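Local coordinates for 450aa long hypothetical fmu protein (Pyrococcus horikoshii, PDB 2YXL) that probably methylates carbon 5 of cytosine in RNA, using S-adenosylmethionine as the methyl donor, at residues Lys360-Leu372 with Phe393-Leu405. Residues are numbered along the deposited sequence; the frame is centred on the assembly and turned at random.
Sequences KINEMSQLQRELL and FKEENEKNIRWFL
Helix 361-372 and helix 398-405 run in the same general direction, their axes 10.4 Å apart at closest approach and crossing at -36°; the backbones come nearest at Ser365 and Glu396, whose CA atoms are 5.1 Å apart. Ser365 is small enough for this close approach, and its OG, anti to the backbone N (chi1 -172°), donates to Glu395 O at 2.9 Å from above the carbonyl plane. One turn on, Arg369 runs extended past Asn400, and its NE gives an N-H to Asn400 OD1 (3.1 Å, 160°) within the guanidinium plane, the amide standing perpendicular to it. The same arginine lies over Trp403: CD sits above the six-membered ring, and CZ is 4.7 Å from the centroid of the five-membered ring, a cation-pi contact that suits a long, partly exposed side chain with a charged end. Deeper, Gln368 NE2 donates to Glu396 OE1 (3.2 Å) on its anti lone pair, amide and carboxylate nearly coplanar; NE2 also bonds Pro339 O, while Glu396 OE2 is hydrogen-bonded to Ser391 OG and Thr341 OG1, so this buried carboxylate is held by both oxygens. Apolar contacts close both ends: Ile361 CD1 rests on a face of Phe393, 3.8 Å from its centroid, and branched Leu372 packs its CG against Phe404 CD2. Leu372, Ile401 and Phe404 also reach strand 383-389, making this a pair of neighbouring helices on one side of the Rossmann-like sheet of a class I methyltransferase, with Leu367 and Leu371 touching sinefungin and the side chain of Glu396 about 8 Å from that of the predicted nucleophile Cys390.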
loop_
_atom_site.group_PDB
_atom_site.type_symbol
_atom_site.label_atom_id
_atom_site.label_comp_id
_atom_site.label_asym_id
_atom_site.label_seq_id
_atom_site.Cartn_x
_atom_site.Cartn_y
_atom_site.Cartn_z
ATOM N N LYS A 360 11.716 4.431 12.411
ATOM C CA LYS A 360 10.620 5.197 13.020
ATOM C C LYS A 360 9.303 4.467 13.372
ATOM O O LYS A 360 8.215 4.989 13.102
ATOM C CB LYS A 360 10.291 6.379 12.092
ATOM C CG LYS A 360 9.992 5.967 10.638
ATOM C CD LYS A 360 8.756 6.672 10.089
ATOM C CE LYS A 360 8.214 5.949 8.862
ATOM N NZ LYS A 360 6.888 6.474 8.431
ATOM N N ILE A 361 9.385 3.288 13.985
ATOM C CA ILE A 361 8.183 2.644 14.539
ATOM C C ILE A 361 7.673 3.444 15.745
ATOM O O ILE A 361 6.471 3.688 15.878
ATOM C CB ILE A 361 8.431 1.164 14.936
ATOM C CG1 ILE A 361 8.645 0.302 13.688
ATOM C CG2 ILE A 361 7.274 0.614 15.769
ATOM C CD1 ILE A 361 9.263 -1.061 13.965
ATOM N N ASN A 362 8.600 3.860 16.605
ATOM C CA ASN A 362 8.265 4.615 17.813
ATOM C C ASN A 362 7.822 6.047 17.514
ATOM O O ASN A 362 6.999 6.615 18.236
ATOM C CB ASN A 362 9.439 4.604 18.797
ATOM C CG ASN A 362 9.817 3.197 19.250
ATOM O OD1 ASN A 362 10.959 2.949 19.631
ATOM N ND2 ASN A 362 8.857 2.273 19.213
ATOM N N GLU A 363 8.375 6.611 16.442
ATOM C CA GLU A 363 8.003 7.936 15.951
ATOM C C GLU A 363 6.542 7.965 15.502
ATOM O O GLU A 363 5.815 8.908 15.810
ATOM C CB GLU A 363 8.922 8.335 14.796
ATOM C CG GLU A 363 8.904 9.810 14.430
ATOM C CD GLU A 363 9.918 10.149 13.352
ATOM O OE1 GLU A 363 10.839 10.944 13.634
ATOM O OE2 GLU A 363 9.804 9.614 12.227
ATOM N N MET A 364 6.124 6.927 14.775
ATOM C CA MET A 364 4.729 6.757 14.375
ATOM C C MET A 364 3.840 6.470 15.583
ATOM O O MET A 364 2.712 6.966 15.668
ATOM C CB MET A 364 4.590 5.631 13.343
ATOM C CG MET A 364 4.889 6.030 11.897
ATOM S SD MET A 364 3.609 7.076 11.158
ATOM C CE MET A 364 4.355 8.703 11.334
ATOM N N SER A 365 4.364 5.673 16.516
ATOM C CA SER A 365 3.646 5.310 17.738
ATOM C C SER A 365 3.251 6.528 18.581
ATOM O O SER A 365 2.140 6.574 19.114
ATOM C CB SER A 365 4.469 4.323 18.572
ATOM O OG SER A 365 3.715 3.819 19.661
ATOM N N GLN A 366 4.154 7.505 18.690
ATOM C CA GLN A 366 3.884 8.741 19.434
ATOM C C GLN A 366 2.823 9.602 18.741
ATOM O O GLN A 366 1.966 10.185 19.409
ATOM C CB GLN A 366 5.173 9.549 19.670
ATOM C CG GLN A 366 5.023 10.701 20.680
ATOM C CD GLN A 366 6.301 11.516 20.877
ATOM O OE1 GLN A 366 6.763 11.700 22.004
ATOM N NE2 GLN A 366 6.868 12.014 19.782
ATOM N N LEU A 367 2.883 9.675 17.410
ATOM C CA LEU A 367 1.905 10.442 16.631
ATOM C C LEU A 367 0.501 9.854 16.748
ATOM O O LEU A 367 -0.482 10.593 16.821
ATOM C CB LEU A 367 2.323 10.554 15.157
ATOM C CG LEU A 367 1.398 11.315 14.191
ATOM C CD1 LEU A 367 1.169 12.771 14.618
ATOM C CD2 LEU A 367 1.932 11.256 12.771
ATOM N N GLN A 368 0.419 8.526 16.775
ATOM C CA GLN A 368 -0.853 7.825 16.939
ATOM C C GLN A 368 -1.483 8.121 18.301
ATOM O O GLN A 368 -2.696 8.321 18.399
ATOM C CB GLN A 368 -0.665 6.319 16.735
ATOM C CG GLN A 368 -0.337 5.929 15.288
ATOM C CD GLN A 368 0.509 4.667 15.172
ATOM O OE1 GLN A 368 0.680 3.919 16.135
ATOM N NE2 GLN A 368 1.047 4.431 13.983
ATOM N N ARG A 369 -0.648 8.166 19.340
ATOM C CA ARG A 369 -1.109 8.462 20.701
ATOM C C ARG A 369 -1.697 9.863 20.847
ATOM O O ARG A 369 -2.711 10.038 21.522
ATOM C CB ARG A 369 0.009 8.247 21.725
ATOM C CG ARG A 369 0.389 6.787 21.944
ATOM C CD ARG A 369 1.349 6.651 23.115
ATOM N NE ARG A 369 2.130 5.416 23.055
ATOM C CZ ARG A 369 3.050 5.061 23.951
ATOM N NH1 ARG A 369 3.710 3.920 23.804
ATOM N NH2 ARG A 369 3.313 5.839 24.996
ATOM N N GLU A 370 -1.071 10.853 20.211
ATOM C CA GLU A 370 -1.559 12.236 20.295
ATOM C C GLU A 370 -2.760 12.505 19.381
ATOM O O GLU A 370 -3.551 13.412 19.640
ATOM C CB GLU A 370 -0.431 13.269 20.101
ATOM C CG GLU A 370 0.265 13.248 18.746
ATOM C CD GLU A 370 1.595 13.991 18.752
ATOM O OE1 GLU A 370 2.264 14.028 19.807
ATOM O OE2 GLU A 370 1.977 14.532 17.691
ATOM N N LEU A 371 -2.899 11.705 18.327
ATOM C CA LEU A 371 -4.129 11.706 17.535
ATOM C C LEU A 371 -5.235 10.988 18.309
ATOM O O LEU A 371 -6.400 11.399 18.276
ATOM C CB LEU A 371 -3.909 11.054 16.168
ATOM C CG LEU A 371 -2.999 11.764 15.158
ATOM C CD1 LEU A 371 -2.729 10.852 13.971
ATOM C CD2 LEU A 371 -3.584 13.089 14.691
ATOM N N LEU A 372 -4.845 9.931 19.021
ATOM C CA LEU A 372 -5.749 9.137 19.852
ATOM C C LEU A 372 -6.334 9.960 20.998
ATOM O O LEU A 372 -7.521 9.834 21.313
ATOM C CB LEU A 372 -5.006 7.910 20.393
ATOM C CG LEU A 372 -5.711 6.576 20.647
ATOM C CD1 LEU A 372 -6.749 6.240 19.579
ATOM C CD2 LEU A 372 -4.664 5.470 20.752
ATOM N N PHE A 393 2.867 -4.332 13.797
ATOM C CA PHE A 393 3.653 -4.139 15.011
ATOM C C PHE A 393 2.785 -3.855 16.229
ATOM O O PHE A 393 1.856 -3.044 16.168
ATOM C CB PHE A 393 4.673 -3.011 14.824
ATOM C CG PHE A 393 5.652 -3.245 13.704
ATOM C CD1 PHE A 393 5.856 -2.269 12.732
ATOM C CD2 PHE A 393 6.370 -4.436 13.620
ATOM C CE1 PHE A 393 6.767 -2.468 11.694
ATOM C CE2 PHE A 393 7.281 -4.647 12.583
ATOM C CZ PHE A 393 7.479 -3.659 11.620
ATOM N N LYS A 394 3.100 -4.524 17.334
ATOM C CA LYS A 394 2.391 -4.324 18.598
ATOM C C LYS A 394 2.526 -2.889 19.104
ATOM O O LYS A 394 1.587 -2.352 19.691
ATOM C CB LYS A 394 2.886 -5.307 19.664
ATOM C CG LYS A 394 2.439 -6.745 19.442
ATOM C CD LYS A 394 3.196 -7.706 20.343
ATOM C CE LYS A 394 2.890 -9.151 19.986
ATOM N NZ LYS A 394 3.756 -10.107 20.736
ATOM N N GLU A 395 3.687 -2.279 18.857
ATOM C CA GLU A 395 3.976 -0.898 19.274
ATOM C C GLU A 395 2.971 0.132 18.764
ATOM O O GLU A 395 2.684 1.114 19.449
ATOM C CB GLU A 395 5.386 -0.488 18.842
ATOM C CG GLU A 395 6.473 -0.733 19.888
ATOM C CD GLU A 395 6.758 -2.209 20.141
ATOM O OE1 GLU A 395 7.290 -2.523 21.227
ATOM O OE2 GLU A 395 6.461 -3.052 19.263
ATOM N N GLU A 396 2.446 -0.098 17.564
ATOM C CA GLU A 396 1.485 0.809 16.948
ATOM C C GLU A 396 0.050 0.415 17.267
ATOM O O GLU A 396 -0.880 1.194 17.049
ATOM C CB GLU A 396 1.682 0.822 15.436
ATOM C CG GLU A 396 2.895 1.594 14.975
ATOM C CD GLU A 396 3.220 1.316 13.526
ATOM O OE1 GLU A 396 2.750 2.077 12.657
ATOM O OE2 GLU A 396 3.933 0.325 13.254
ATOM N N ASN A 397 -0.117 -0.796 17.791
ATOM C CA ASN A 397 -1.430 -1.401 17.949
ATOM C C ASN A 397 -1.833 -1.665 19.401
ATOM O O ASN A 397 -2.368 -0.772 20.065
ATOM C CB ASN A 397 -1.515 -2.681 17.110
ATOM C CG ASN A 397 -1.330 -2.423 15.622
ATOM O OD1 ASN A 397 -0.765 -3.247 14.907
ATOM N ND2 ASN A 397 -1.809 -1.277 15.151
ATOM N N GLU A 398 -1.575 -2.882 19.883
ATOM C CA GLU A 398 -1.983 -3.305 21.230
ATOM C C GLU A 398 -1.372 -2.444 22.336
ATOM O O GLU A 398 -2.020 -2.174 23.350
ATOM C CB GLU A 398 -1.651 -4.784 21.465
ATOM C CG GLU A 398 -2.584 -5.769 20.750
ATOM C CD GLU A 398 -2.142 -6.113 19.330
ATOM O OE1 GLU A 398 -2.733 -7.040 18.736
ATOM O OE2 GLU A 398 -1.210 -5.471 18.804
ATOM N N LYS A 399 -0.130 -2.016 22.124
ATOM C CA LYS A 399 0.580 -1.135 23.050
ATOM C C LYS A 399 -0.105 0.229 23.153
ATOM O O LYS A 399 -0.276 0.756 24.253
ATOM C CB LYS A 399 2.036 -0.974 22.603
ATOM C CG LYS A 399 2.892 -0.058 23.460
ATOM C CD LYS A 399 4.215 0.204 22.763
ATOM C CE LYS A 399 5.240 0.829 23.686
ATOM N NZ LYS A 399 6.601 0.762 23.087
ATOM N N ASN A 400 -0.504 0.783 22.009
ATOM C CA ASN A 400 -1.190 2.075 21.960
ATOM C C ASN A 400 -2.600 2.063 22.555
ATOM O O ASN A 400 -3.102 3.102 22.994
ATOM C CB ASN A 400 -1.234 2.613 20.527
ATOM C CG ASN A 400 0.041 3.334 20.128
ATOM O OD1 ASN A 400 0.938 3.554 20.948
ATOM N ND2 ASN A 400 0.123 3.720 18.862
ATOM N N ILE A 401 -3.235 0.892 22.567
ATOM C CA ILE A 401 -4.576 0.743 23.140
ATOM C C ILE A 401 -4.515 0.533 24.654
ATOM O O ILE A 401 -5.317 1.108 25.391
ATOM C CB ILE A 401 -5.398 -0.373 22.425
ATOM C CG1 ILE A 401 -5.569 -0.047 20.934
ATOM C CG2 ILE A 401 -6.767 -0.583 23.085
ATOM C CD1 ILE A 401 -6.123 1.353 20.631
ATOM N N ARG A 402 -3.559 -0.277 25.110
ATOM C CA ARG A 402 -3.321 -0.471 26.543
ATOM C C ARG A 402 -3.003 0.850 27.235
ATOM O O ARG A 402 -3.447 1.089 28.358
ATOM C CB ARG A 402 -2.195 -1.478 26.789
ATOM C CG ARG A 402 -2.614 -2.930 26.653
ATOM C CD ARG A 402 -1.572 -3.861 27.256
ATOM N NE ARG A 402 -1.769 -5.248 26.839
ATOM C CZ ARG A 402 -1.251 -5.784 25.735
ATOM N NH1 ARG A 402 -1.490 -7.055 25.439
ATOM N NH2 ARG A 402 -0.497 -5.054 24.922
ATOM N N TRP A 403 -2.236 1.700 26.552
ATOM C CA TRP A 403 -1.951 3.053 27.021
ATOM C C TRP A 403 -3.228 3.886 27.088
ATOM O O TRP A 403 -3.466 4.589 28.074
ATOM C CB TRP A 403 -0.918 3.738 26.116
ATOM C CG TRP A 403 -0.741 5.201 26.418
ATOM C CD1 TRP A 403 0.066 5.750 27.375
ATOM C CD2 TRP A 403 -1.396 6.298 25.768
ATOM N NE1 TRP A 403 -0.043 7.120 27.359
ATOM C CE2 TRP A 403 -0.934 7.485 26.384
ATOM C CE3 TRP A 403 -2.330 6.396 24.725
ATOM C CZ2 TRP A 403 -1.371 8.755 25.990
ATOM C CZ3 TRP A 403 -2.767 7.660 24.335
ATOM C CH2 TRP A 403 -2.286 8.822 24.969
ATOM N N PHE A 404 -4.041 3.796 26.038
ATOM C CA PHE A 404 -5.287 4.552 25.934
ATOM C C PHE A 404 -6.271 4.188 27.046
ATOM O O PHE A 404 -6.931 5.064 27.607
ATOM C CB PHE A 404 -5.926 4.341 24.557
ATOM C CG PHE A 404 -7.096 5.244 24.281
ATOM C CD1 PHE A 404 -8.397 4.793 24.466
ATOM C CD2 PHE A 404 -6.896 6.546 23.836
ATOM C CE1 PHE A 404 -9.481 5.626 24.212
ATOM C CE2 PHE A 404 -7.974 7.385 23.576
ATOM C CZ PHE A 404 -9.269 6.925 23.766
ATOM N N LEU A 405 -6.357 2.896 27.360
ATOM C CA LEU A 405 -7.236 2.403 28.424
ATOM C C LEU A 405 -6.711 2.737 29.821
ATOM O O LEU A 405 -7.457 2.686 30.799
ATOM C CB LEU A 405 -7.466 0.892 28.284
ATOM C CG LEU A 405 -8.679 0.402 27.481
ATOM C CD1 LEU A 405 -8.620 0.823 26.020
ATOM C CD2 LEU A 405 -8.814 -1.111 27.589
#